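Local coordinates for protein alpha-galactosidase (Thermus thermophilus, PDB 6LCJ) that probably hydrolyses terminal alpha-galactosidic linkages in galactosides and assembles as a hexamer, at residues E[58-61]-E[62-65]; E[219-222]-E[223-227]; E[278-281]-E[282-286]; E[362-366]-E[367-371]; E[405-408]-E[409-413]. All blocks are in the same frame, centred on the assembly; numbering follows the deposited sequence.

The five contacts follow one another along the chain, each within a single turn or helix end. Interaction 1 leaves strand 56-59, at one edge of a seven-stranded antiparallel sheet. Interactions 2 and 3, with nearest atoms about 17 Å apart, end helix 216-224 and begin helix 280-296 of the TIM-type barrel, helices that pack outside its parallel strands. Interaction 2 lies across the chain's centre from interaction 1, their centres 51 Å apart. Interactions 4 and 5 lie in segments that follow strands 352-354 and 398-400; they touch through Leu413 on Tyr362 and Trp363, and both meet the third subunit. Interaction 3 reaches the second subunit; no other chain meets interactions 1 and 2.

Interaction 1. Residues E[58-61]-E[62-65]; sequences WVDP and AQAP
Ala62 gives its backbone N to the carboxylate of Asp60 in a nearly straight bond: N to OD1 of Asp60 is 2.9 Å, with an N-H...O angle of 161°. The donor arrives from above the carboxylate plane. Asp60 can offer OD1 there because CG stands opposite its own backbone N (chi1 -174°), which swings the carboxylate forward over the chain that follows. The methyl of Ala62 lies beside the same oxygen, CB to OD1 of Asp60 being 3.2 Å.

Gln63 comes next and reaches back to Asp60 with both backbone and side chain. Its N makes a weak bond to Asp60 O at 3.4 Å, loosely closing the turn round Pro61 and Ala62. Its extended side chain crosses that of Asp60 at roughly a right angle, and NE2 meets OD2 of Asp60 at 2.8 Å; amide and carboxylate planes are 65° apart and the bond is bent and weak. On the amide's other branch, OE1 accepts a weak bond from a water that in turn accepts from Asp60 N at 3.1 Å. Past this point Gln63 O takes the indole N-H of Trp88, tying the exit of the turn to the loop before strand 89-91. An aspartate whose side chain binds the backbone N two residues on, across a proline, makes an Asx turn, here turning the chain as it leaves edge strand 56-59.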
# COMPACT_ATOMS: atom_id res chain seq x y z
N TRP E 58 -35.61 -0.26 8.54
CA TRP E 58 -35.25 1.12 8.85
C TRP E 58 -33.84 1.16 9.41
O TRP E 58 -33.51 0.42 10.35
CB TRP E 58 -36.23 1.73 9.87
CG TRP E 58 -37.59 2.03 9.29
CD1 TRP E 58 -38.69 1.21 9.30
CD2 TRP E 58 -37.99 3.22 8.60
NE1 TRP E 58 -39.75 1.83 8.66
CE2 TRP E 58 -39.34 3.06 8.23
CE3 TRP E 58 -37.33 4.41 8.27
CZ2 TRP E 58 -40.05 4.04 7.54
CZ3 TRP E 58 -38.03 5.38 7.58
CH2 TRP E 58 -39.38 5.19 7.23
N VAL E 59 -32.99 2.02 8.84
CA VAL E 59 -31.61 2.13 9.29
C VAL E 59 -31.30 3.59 9.62
O VAL E 59 -32.05 4.51 9.28
CB VAL E 59 -30.59 1.61 8.25
CG1 VAL E 59 -30.96 0.21 7.80
CG2 VAL E 59 -30.49 2.56 7.06
N ASP E 60 -30.17 3.78 10.29
CA ASP E 60 -29.66 5.10 10.62
C ASP E 60 -28.79 5.58 9.46
O ASP E 60 -27.72 5.01 9.23
CB ASP E 60 -28.86 5.04 11.91
CG ASP E 60 -28.42 6.41 12.41
OD1 ASP E 60 -28.54 7.43 11.69
OD2 ASP E 60 -27.94 6.46 13.57
N PRO E 61 -29.19 6.62 8.72
CA PRO E 61 -28.37 7.06 7.59
C PRO E 61 -27.10 7.75 8.02
O PRO E 61 -26.31 8.12 7.14
CB PRO E 61 -29.30 8.03 6.83
CG PRO E 61 -30.48 8.27 7.73
CD PRO E 61 -30.25 7.59 9.04
N ALA E 62 -26.90 7.97 9.32
CA ALA E 62 -25.68 8.61 9.78
C ALA E 62 -24.51 7.63 9.77
O ALA E 62 -23.39 8.00 9.41
CB ALA E 62 -25.88 9.19 11.18
N GLN E 63 -24.76 6.39 10.16
CA GLN E 63 -23.72 5.38 10.21
C GLN E 63 -23.48 4.79 8.82
O GLN E 63 -24.38 4.75 7.98
CB GLN E 63 -24.11 4.29 11.20
CG GLN E 63 -24.64 4.86 12.51
CD GLN E 63 -25.44 3.86 13.32
OE1 GLN E 63 -25.33 2.65 13.12
NE2 GLN E 63 -26.26 4.37 14.25
N ALA E 64 -22.27 4.36 8.59
CA ALA E 64 -21.96 3.80 7.29
C ALA E 64 -22.44 2.35 7.20
O ALA E 64 -22.50 1.64 8.21
CB ALA E 64 -20.46 3.86 7.04
N PRO E 65 -22.80 1.89 6.00
CA PRO E 65 -23.19 0.48 5.84
C PRO E 65 -21.99 -0.46 5.91
O PRO E 65 -20.92 -0.18 5.37
CB PRO E 65 -23.83 0.45 4.45
CG PRO E 65 -23.36 1.71 3.76
CD PRO E 65 -23.19 2.72 4.84
O HOH W 1 -27.59 2.21 10.74

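Interaction 2. Residues E[219-222]-E[223-227]; sequences LAER and IRERG
Glu225 N donates to Glu221 O at 2.8 Å, the shortest of three successive helical bonds; Arg224 N to Ala220 O is the straightest, with an N-H...O angle of 165°. Beside the Glu225-Glu221 bond the two glutamate side chains meet. They cross at about a right angle, and OE2 of Glu225 lies 3.4 Å from CG of Glu221 and 3.3 Å from its OE2. Two like charges this close on an exposed surface would probably repel each other unless a proton or solvent intervenes. The other oxygen of Glu225, OE1, lies against CD of Arg222 at 3.7 Å; the guanidinium plane is nearly parallel to the carboxylate, but the charged atoms are not in contact.

Helix 216-224 ends here in a Schellman motif. Gly227, with positive phi, is the C-prime residue: its N bonds to Arg224 O, and Leu228 N reaches back to Ile223 O. Arg226 meanwhile turns its guanidinium to a salt bridge with Asp183.

On the buried side Ile223 sets CG1 beside Leu219 O at 3.2 Å, with CD1 continuing along the same carbonyl, and its side chain packs on Leu182 of helix 175-185 and Phe193 of a barrel strand. An alanine in its place would probably open a gap between the helix and those two residues. Leu219 fills the neighbouring position, resting on Leu179 and Ile195.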
# COMPACT_ATOMS: atom_id res chain seq x y z
N LEU E 219 -45.36 -39.06 -9.93
CA LEU E 219 -45.48 -38.43 -8.63
C LEU E 219 -46.66 -37.45 -8.57
O LEU E 219 -47.42 -37.44 -7.60
CB LEU E 219 -44.18 -37.70 -8.30
CG LEU E 219 -43.75 -37.62 -6.84
CD1 LEU E 219 -43.85 -38.98 -6.18
CD2 LEU E 219 -42.33 -37.10 -6.82
N ALA E 220 -46.82 -36.62 -9.60
CA ALA E 220 -47.91 -35.65 -9.56
C ALA E 220 -49.28 -36.32 -9.63
O ALA E 220 -50.24 -35.83 -9.04
CB ALA E 220 -47.77 -34.62 -10.68
N GLU E 221 -49.38 -37.45 -10.35
CA GLU E 221 -50.68 -38.12 -10.45
C GLU E 221 -51.06 -38.78 -9.13
O GLU E 221 -52.23 -38.74 -8.74
CB GLU E 221 -50.66 -39.13 -11.59
CG GLU E 221 -51.98 -39.89 -11.79
CD GLU E 221 -53.23 -38.99 -11.79
OE1 GLU E 221 -53.18 -37.88 -12.37
OE2 GLU E 221 -54.26 -39.41 -11.21
N ARG E 222 -50.09 -39.38 -8.44
CA ARG E 222 -50.32 -39.86 -7.07
C ARG E 222 -50.78 -38.72 -6.15
O ARG E 222 -51.64 -38.93 -5.29
CB ARG E 222 -49.06 -40.52 -6.52
CG ARG E 222 -48.61 -41.76 -7.29
CD ARG E 222 -49.41 -43.00 -6.91
NE ARG E 222 -48.54 -44.14 -6.59
CZ ARG E 222 -48.31 -44.60 -5.35
NH1 ARG E 222 -48.88 -44.02 -4.30
NH2 ARG E 222 -47.50 -45.64 -5.17
N ILE E 223 -50.22 -37.52 -6.33
CA ILE E 223 -50.60 -36.38 -5.49
C ILE E 223 -52.03 -35.95 -5.77
O ILE E 223 -52.80 -35.66 -4.85
CB ILE E 223 -49.62 -35.21 -5.69
CG1 ILE E 223 -48.25 -35.54 -5.13
CG2 ILE E 223 -50.15 -33.94 -5.03
CD1 ILE E 223 -47.18 -34.64 -5.68
N ARG E 224 -52.39 -35.84 -7.05
CA ARG E 224 -53.77 -35.49 -7.39
C ARG E 224 -54.73 -36.59 -6.96
O ARG E 224 -55.86 -36.30 -6.55
CB ARG E 224 -53.93 -35.22 -8.88
CG ARG E 224 -53.04 -34.10 -9.41
CD ARG E 224 -52.90 -34.23 -10.94
NE ARG E 224 -52.84 -32.93 -11.61
CZ ARG E 224 -53.90 -32.16 -11.86
NH1 ARG E 224 -55.11 -32.55 -11.50
NH2 ARG E 224 -53.72 -31.00 -12.48
N GLU E 225 -54.29 -37.85 -7.03
CA GLU E 225 -55.07 -38.99 -6.57
C GLU E 225 -55.44 -38.89 -5.10
O GLU E 225 -56.33 -39.63 -4.64
CB GLU E 225 -54.29 -40.29 -6.82
CG GLU E 225 -54.70 -41.05 -8.07
CD GLU E 225 -53.64 -42.06 -8.51
OE1 GLU E 225 -53.04 -42.71 -7.62
OE2 GLU E 225 -53.41 -42.20 -9.74
N ARG E 226 -54.79 -38.02 -4.33
CA ARG E 226 -55.14 -37.81 -2.93
C ARG E 226 -55.78 -36.45 -2.69
O ARG E 226 -55.77 -35.95 -1.56
CB ARG E 226 -53.91 -37.99 -2.04
CG ARG E 226 -53.44 -39.42 -1.95
CD ARG E 226 -54.37 -40.20 -1.03
NE ARG E 226 -53.65 -40.92 0.03
CZ ARG E 226 -54.04 -40.95 1.31
NH1 ARG E 226 -55.14 -40.30 1.69
NH2 ARG E 226 -53.35 -41.63 2.21
N GLY E 227 -56.32 -35.83 -3.74
CA GLY E 227 -57.01 -34.57 -3.60
C GLY E 227 -56.13 -33.36 -3.51
O GLY E 227 -56.62 -32.28 -3.14

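Interaction 3. Residues E[278-281]-E[282-286]; sequences GNEE and VVEWA
Asn279 O opens the helical bonding by accepting Val283 N at 3.1 Å nearly along the C=O axis, with Val282 N a weak second donor; Glu284 N to Glu280 O and Trp285 N to Glu281 O carry the pattern on. The side chain of Asn279 folds over the first turn: CG lies opposite the backbone N (chi1 -179°), which brings OD1 to Glu281 N at 2.8 Å, the donor tilted 20° from the amide carbonyl plane. Its CB meanwhile rests 4.0 Å from CG2 of Val282, the two side chains crossing at about a right angle. With an alanine here OD1 is gone, and Glu281 N is likely to be left without its capping mate at the start of the helix.

On the exposed face Glu280 bends at chi2 while Glu284 extends, and OE2 of Glu280 comes within 3.2 Å of OE1 of Glu284. These carboxylates are turned steeply to each other, and their like charges would probably disfavour the approach unless a proton or a counter-ion eases it. Glu281 takes another course: its extended chain carries OE2 to a salt bridge with Arg249, and Arg5 of the second subunit is a long, weak partner. Trp285 sets its ring edge-to-face with Trp252. An asparagine at the N-cap position, its OD1 taking the N-H two residues on, caps the start of helix 280-296 on the TIM-type barrel.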
# COMPACT_ATOMS: atom_id res chain seq x y z
N GLY E 278 -31.99 -11.85 -21.59
CA GLY E 278 -32.18 -11.05 -22.79
C GLY E 278 -32.11 -11.83 -24.07
O GLY E 278 -32.43 -11.30 -25.13
N ASN E 279 -31.68 -13.09 -23.99
CA ASN E 279 -31.58 -13.98 -25.14
C ASN E 279 -32.93 -14.67 -25.32
O ASN E 279 -33.34 -15.49 -24.49
CB ASN E 279 -30.45 -14.99 -24.91
CG ASN E 279 -30.24 -15.95 -26.07
OD1 ASN E 279 -31.17 -16.28 -26.80
ND2 ASN E 279 -29.01 -16.40 -26.23
N GLU E 280 -33.64 -14.32 -26.41
CA GLU E 280 -34.98 -14.85 -26.65
C GLU E 280 -34.99 -16.38 -26.61
O GLU E 280 -35.97 -16.98 -26.16
CB GLU E 280 -35.53 -14.33 -27.99
CG GLU E 280 -36.36 -15.34 -28.80
CD GLU E 280 -37.82 -15.44 -28.36
OE1 GLU E 280 -38.27 -14.58 -27.54
OE2 GLU E 280 -38.53 -16.38 -28.83
N GLU E 281 -33.90 -17.01 -27.04
CA GLU E 281 -33.83 -18.46 -27.01
C GLU E 281 -33.85 -18.99 -25.58
O GLU E 281 -34.44 -20.04 -25.31
CB GLU E 281 -32.58 -18.92 -27.74
CG GLU E 281 -32.64 -20.29 -28.32
CD GLU E 281 -31.51 -20.51 -29.32
OE1 GLU E 281 -31.00 -19.51 -29.87
OE2 GLU E 281 -31.15 -21.69 -29.54
N VAL E 282 -33.20 -18.28 -24.66
CA VAL E 282 -33.16 -18.73 -23.27
C VAL E 282 -34.54 -18.58 -22.64
O VAL E 282 -35.02 -19.48 -21.95
CB VAL E 282 -32.09 -17.95 -22.50
CG1 VAL E 282 -32.35 -18.01 -20.99
CG2 VAL E 282 -30.71 -18.46 -22.86
N VAL E 283 -35.18 -17.43 -22.86
CA VAL E 283 -36.55 -17.23 -22.37
C VAL E 283 -37.48 -18.30 -22.92
O VAL E 283 -38.36 -18.79 -22.20
CB VAL E 283 -37.04 -15.83 -22.77
CG1 VAL E 283 -38.45 -15.63 -22.29
CG2 VAL E 283 -36.12 -14.78 -22.20
N GLU E 284 -37.32 -18.65 -24.19
CA GLU E 284 -38.14 -19.70 -24.80
C GLU E 284 -37.92 -21.03 -24.09
O GLU E 284 -38.87 -21.78 -23.83
CB GLU E 284 -37.78 -19.79 -26.28
CG GLU E 284 -38.66 -20.65 -27.15
CD GLU E 284 -38.20 -20.58 -28.61
OE1 GLU E 284 -38.37 -19.51 -29.25
OE2 GLU E 284 -37.63 -21.58 -29.11
N TRP E 285 -36.65 -21.34 -23.78
CA TRP E 285 -36.31 -22.57 -23.09
C TRP E 285 -36.89 -22.59 -21.67
O TRP E 285 -37.45 -23.60 -21.23
CB TRP E 285 -34.79 -22.72 -23.10
CG TRP E 285 -34.20 -23.84 -22.32
CD1 TRP E 285 -33.90 -25.10 -22.79
CD2 TRP E 285 -33.77 -23.80 -20.96
NE1 TRP E 285 -33.32 -25.85 -21.78
CE2 TRP E 285 -33.23 -25.07 -20.65
CE3 TRP E 285 -33.79 -22.82 -19.97
CZ2 TRP E 285 -32.73 -25.38 -19.39
CZ3 TRP E 285 -33.27 -23.13 -18.71
CH2 TRP E 285 -32.75 -24.40 -18.44
N ALA E 286 -36.79 -21.46 -20.95
CA ALA E 286 -37.33 -21.42 -19.60
C ALA E 286 -38.86 -21.52 -19.62
O ALA E 286 -39.45 -22.20 -18.77
CB ALA E 286 -36.87 -20.15 -18.87

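Interaction 4. Residues E[362-366]-E[367-371]; sequences YWDNE and ERSFW
Glu366 folds back over the helix it begins, toward Ser369 and Phe370. Its CB lies 3.5 Å from Glu367 N; a sharp bend at chi2 (-89°) then sends the chain along the first turn. CD comes to CB of Phe370, with OE1 near that same carbon, and at the tip OE2 reaches CB of Ser369 at 3.5 Å, where it meets carbon of the helix. The same OE2 is 2.8 Å from OD2 of Asp364.

Asp364 turns its other oxygen to the helix. OG of Ser369 donates to OD1 of Asp364 at 2.7 Å, arriving on the syn side; that hydroxyl also bonds Asn382. Asn365 is the N-cap: its OD1 makes weak bonds with Glu367 N and Arg368 N, while its O accepts Ser369 N at 2.9 Å. Glu366 O takes Phe370 N and, weakly, Trp371 N in a wider pi-type turn. Beyond the turn, ND2 of Asn365 bonds OD1 of Asn365 of the third subunit, and Glu367 forms a salt bridge with Arg73 of that subunit.

Two carboxylate oxygens as near as those of Asp364 and Glu366 may share a proton, and the long, weak ion pair of Asp364 with Arg381 could ease their charge to some extent.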
# COMPACT_ATOMS: atom_id res chain seq x y z
N TYR E 362 -33.80 -22.41 13.27
CA TYR E 362 -33.00 -21.74 14.29
C TYR E 362 -33.22 -20.24 14.18
O TYR E 362 -33.67 -19.72 13.15
CB TYR E 362 -31.50 -22.07 14.20
CG TYR E 362 -30.87 -21.98 12.83
CD1 TYR E 362 -30.49 -20.75 12.29
CD2 TYR E 362 -30.62 -23.13 12.09
CE1 TYR E 362 -29.89 -20.68 11.03
CE2 TYR E 362 -30.02 -23.07 10.84
CZ TYR E 362 -29.66 -21.85 10.31
OH TYR E 362 -29.07 -21.81 9.05
N TRP E 363 -32.93 -19.54 15.28
CA TRP E 363 -33.22 -18.12 15.33
C TRP E 363 -32.27 -17.33 14.44
O TRP E 363 -32.71 -16.52 13.62
CB TRP E 363 -33.16 -17.62 16.78
CG TRP E 363 -33.53 -16.18 16.93
CD1 TRP E 363 -32.70 -15.17 17.30
CD2 TRP E 363 -34.81 -15.57 16.68
NE1 TRP E 363 -33.37 -13.98 17.31
CE2 TRP E 363 -34.67 -14.19 16.94
CE3 TRP E 363 -36.06 -16.06 16.27
CZ2 TRP E 363 -35.74 -13.29 16.81
CZ3 TRP E 363 -37.12 -15.17 16.15
CH2 TRP E 363 -36.95 -13.80 16.42
N ASP E 364 -30.97 -17.57 14.56
CA ASP E 364 -30.01 -16.76 13.83
C ASP E 364 -28.62 -17.40 13.85
O ASP E 364 -28.07 -17.65 14.92
CB ASP E 364 -29.98 -15.35 14.42
CG ASP E 364 -29.21 -14.36 13.55
OD1 ASP E 364 -29.36 -14.41 12.30
OD2 ASP E 364 -28.49 -13.51 14.11
N ASN E 365 -28.06 -17.68 12.68
CA ASN E 365 -26.66 -18.06 12.59
C ASN E 365 -25.84 -16.78 12.69
O ASN E 365 -25.73 -16.02 11.72
CB ASN E 365 -26.40 -18.82 11.30
CG ASN E 365 -24.93 -19.21 11.14
OD1 ASN E 365 -24.05 -18.68 11.82
ND2 ASN E 365 -24.66 -20.14 10.25
N GLU E 366 -25.23 -16.55 13.85
CA GLU E 366 -24.58 -15.26 14.05
C GLU E 366 -23.18 -15.19 13.48
O GLU E 366 -22.65 -14.09 13.31
CB GLU E 366 -24.58 -14.88 15.54
CG GLU E 366 -25.89 -14.15 15.95
CD GLU E 366 -25.84 -12.61 15.79
OE1 GLU E 366 -25.53 -11.90 16.78
OE2 GLU E 366 -26.12 -12.12 14.66
N GLU E 367 -22.57 -16.32 13.12
CA GLU E 367 -21.37 -16.23 12.29
C GLU E 367 -21.68 -15.57 10.95
O GLU E 367 -20.91 -14.73 10.47
CB GLU E 367 -20.76 -17.61 12.07
CG GLU E 367 -19.67 -17.91 13.10
CD GLU E 367 -20.27 -18.06 14.46
OE1 GLU E 367 -21.24 -18.83 14.56
OE2 GLU E 367 -19.82 -17.40 15.42
N ARG E 368 -22.82 -15.91 10.34
CA ARG E 368 -23.16 -15.30 9.06
C ARG E 368 -23.81 -13.93 9.23
O ARG E 368 -23.53 -13.00 8.47
CB ARG E 368 -24.06 -16.24 8.26
CG ARG E 368 -24.50 -15.66 6.94
CD ARG E 368 -25.04 -16.74 6.02
NE ARG E 368 -25.40 -16.17 4.73
CZ ARG E 368 -25.93 -16.85 3.71
NH1 ARG E 368 -26.17 -18.15 3.81
NH2 ARG E 368 -26.21 -16.20 2.60
N SER E 369 -24.67 -13.77 10.24
CA SER E 369 -25.38 -12.51 10.35
C SER E 369 -24.50 -11.40 10.92
O SER E 369 -24.65 -10.23 10.53
CB SER E 369 -26.63 -12.69 11.20
OG SER E 369 -27.54 -13.53 10.51
N PHE E 370 -23.57 -11.72 11.81
CA PHE E 370 -22.74 -10.70 12.43
C PHE E 370 -21.32 -10.67 11.86
O PHE E 370 -20.88 -9.63 11.36
CB PHE E 370 -22.73 -10.90 13.95
CG PHE E 370 -21.90 -9.89 14.67
CD1 PHE E 370 -22.43 -8.65 15.01
CD2 PHE E 370 -20.57 -10.16 14.99
CE1 PHE E 370 -21.66 -7.70 15.67
CE2 PHE E 370 -19.79 -9.22 15.65
CZ PHE E 370 -20.34 -7.99 16.00
N TRP E 371 -20.59 -11.78 11.92
CA TRP E 371 -19.19 -11.74 11.51
C TRP E 371 -19.04 -11.50 10.01
O TRP E 371 -18.14 -10.78 9.58
CB TRP E 371 -18.50 -13.03 11.94
CG TRP E 371 -18.43 -13.12 13.43
CD1 TRP E 371 -19.15 -13.94 14.23
CD2 TRP E 371 -17.62 -12.31 14.30
NE1 TRP E 371 -18.83 -13.72 15.55
CE2 TRP E 371 -17.90 -12.72 15.62
CE3 TRP E 371 -16.68 -11.29 14.09
CZ2 TRP E 371 -17.26 -12.15 16.74
CZ3 TRP E 371 -16.05 -10.71 15.20
CH2 TRP E 371 -16.35 -11.15 16.51

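Interaction 5. Residues E[405-408]-E[409-413]; sequences YFRT and RFNLL
Arg407 and Asn411 pull this loop into shape between strand 398-400 and helix 415-428, and Asn411 sets an Asx turn, its OD1 accepting Leu413 N at 2.9 Å. The donor stands well above the amide carbonyl plane.

Arg407 lies side-on to the backbone that follows it. NE and NH2 both bond Phe410 O, NH2 at 2.8 Å and NE at 3.2 Å, and the oxygen sits at the edge of the guanidinium near its plane. NE also has a weak bond to Arg409 O at the same edge. CG of Arg407 takes the crowded position between its backbone N and carbonyl carbon (chi1 63°), from which the extended chain reaches forward over the turn to these carbonyls. NH1 turns to a salt bridge with Asp435 and a bond to Tyr167 O; three backbone carbonyls and a carboxylate therefore hold the buried guanidinium.

Tyr405 presents a ring edge to that group, CD1 lying over a guanidinium face, 3.7 Å above its plane and offset toward the rim. The amide of Asn411 crosses near the same ring, planes 39° apart, with ND2 at 3.5 Å from CB of Tyr405; ND2 itself donates to Arg407 O at 3.1 Å. Leu413 approaches Tyr405 at about a right angle.

At the subunit contact, Thr408 OG1 bonds Glu444 and also Arg409 of the third subunit, whose own Thr408 receives Arg409 in return. CD1 of Leu413 meets CD2 of Tyr405 at 3.6 Å.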
# COMPACT_ATOMS: atom_id res chain seq x y z
N TYR E 405 -43.07 -23.49 11.35
CA TYR E 405 -42.71 -24.70 12.05
C TYR E 405 -43.73 -24.97 13.15
O TYR E 405 -44.20 -24.05 13.82
CB TYR E 405 -41.31 -24.61 12.67
CG TYR E 405 -40.19 -24.51 11.65
CD1 TYR E 405 -39.60 -25.65 11.13
CD2 TYR E 405 -39.73 -23.27 11.23
CE1 TYR E 405 -38.57 -25.55 10.19
CE2 TYR E 405 -38.70 -23.15 10.30
CZ TYR E 405 -38.13 -24.28 9.79
OH TYR E 405 -37.10 -24.15 8.88
N PHE E 406 -44.09 -26.25 13.30
CA PHE E 406 -44.79 -26.75 14.47
C PHE E 406 -44.02 -27.82 15.20
O PHE E 406 -44.17 -27.97 16.41
CB PHE E 406 -46.16 -27.31 14.07
CG PHE E 406 -47.08 -26.28 13.50
CD1 PHE E 406 -47.06 -26.00 12.13
CD2 PHE E 406 -47.93 -25.56 14.32
CE1 PHE E 406 -47.88 -25.05 11.60
CE2 PHE E 406 -48.77 -24.61 13.80
CZ PHE E 406 -48.75 -24.34 12.44
N ARG E 407 -43.17 -28.56 14.51
CA ARG E 407 -42.38 -29.58 15.17
C ARG E 407 -41.41 -28.96 16.17
O ARG E 407 -41.01 -27.80 16.07
CB ARG E 407 -41.61 -30.39 14.13
CG ARG E 407 -40.61 -29.59 13.33
CD ARG E 407 -40.09 -30.46 12.20
NE ARG E 407 -38.73 -30.14 11.81
CZ ARG E 407 -38.40 -29.51 10.69
NH1 ARG E 407 -39.34 -29.10 9.84
NH2 ARG E 407 -37.12 -29.29 10.42
N THR E 408 -41.06 -29.74 17.17
CA THR E 408 -39.91 -29.45 17.99
C THR E 408 -38.77 -30.43 17.74
O THR E 408 -37.64 -30.16 18.14
CB THR E 408 -40.31 -29.44 19.47
OG1 THR E 408 -41.22 -30.52 19.73
CG2 THR E 408 -41.00 -28.13 19.81
N ARG E 409 -39.04 -31.55 17.07
CA ARG E 409 -37.98 -32.45 16.66
C ARG E 409 -37.32 -31.90 15.41
O ARG E 409 -37.99 -31.33 14.54
CB ARG E 409 -38.54 -33.85 16.40
CG ARG E 409 -39.22 -34.44 17.65
CD ARG E 409 -39.87 -35.80 17.43
NE ARG E 409 -38.88 -36.85 17.26
CZ ARG E 409 -38.92 -37.74 16.27
NH1 ARG E 409 -39.92 -37.69 15.40
NH2 ARG E 409 -37.97 -38.66 16.15
N PHE E 410 -35.99 -32.04 15.35
CA PHE E 410 -35.22 -31.56 14.21
C PHE E 410 -35.45 -30.08 13.97
O PHE E 410 -35.72 -29.63 12.86
CB PHE E 410 -35.53 -32.39 12.96
CG PHE E 410 -35.37 -33.85 13.18
CD1 PHE E 410 -34.11 -34.38 13.49
CD2 PHE E 410 -36.47 -34.70 13.15
CE1 PHE E 410 -33.95 -35.73 13.73
CE2 PHE E 410 -36.31 -36.06 13.38
CZ PHE E 410 -35.05 -36.58 13.67
N ASN E 411 -35.37 -29.31 15.06
CA ASN E 411 -35.67 -27.89 15.04
C ASN E 411 -35.09 -27.29 16.32
O ASN E 411 -35.22 -27.89 17.38
CB ASN E 411 -37.19 -27.66 14.94
CG ASN E 411 -37.56 -26.19 14.83
OD1 ASN E 411 -36.68 -25.34 14.72
ND2 ASN E 411 -38.87 -25.89 14.88
N LEU E 412 -34.41 -26.16 16.20
CA LEU E 412 -33.84 -25.51 17.37
C LEU E 412 -34.68 -24.35 17.86
O LEU E 412 -34.34 -23.74 18.88
CB LEU E 412 -32.43 -24.99 17.08
CG LEU E 412 -31.36 -25.99 16.67
CD1 LEU E 412 -30.01 -25.26 16.61
CD2 LEU E 412 -31.34 -27.19 17.62
N LEU E 413 -35.76 -24.03 17.15
CA LEU E 413 -36.54 -22.85 17.47
C LEU E 413 -37.33 -23.03 18.76
O LEU E 413 -37.81 -24.12 19.08
CB LEU E 413 -37.49 -22.54 16.32
CG LEU E 413 -36.82 -21.94 15.09
CD1 LEU E 413 -37.80 -21.95 13.93
CD2 LEU E 413 -36.36 -20.53 15.42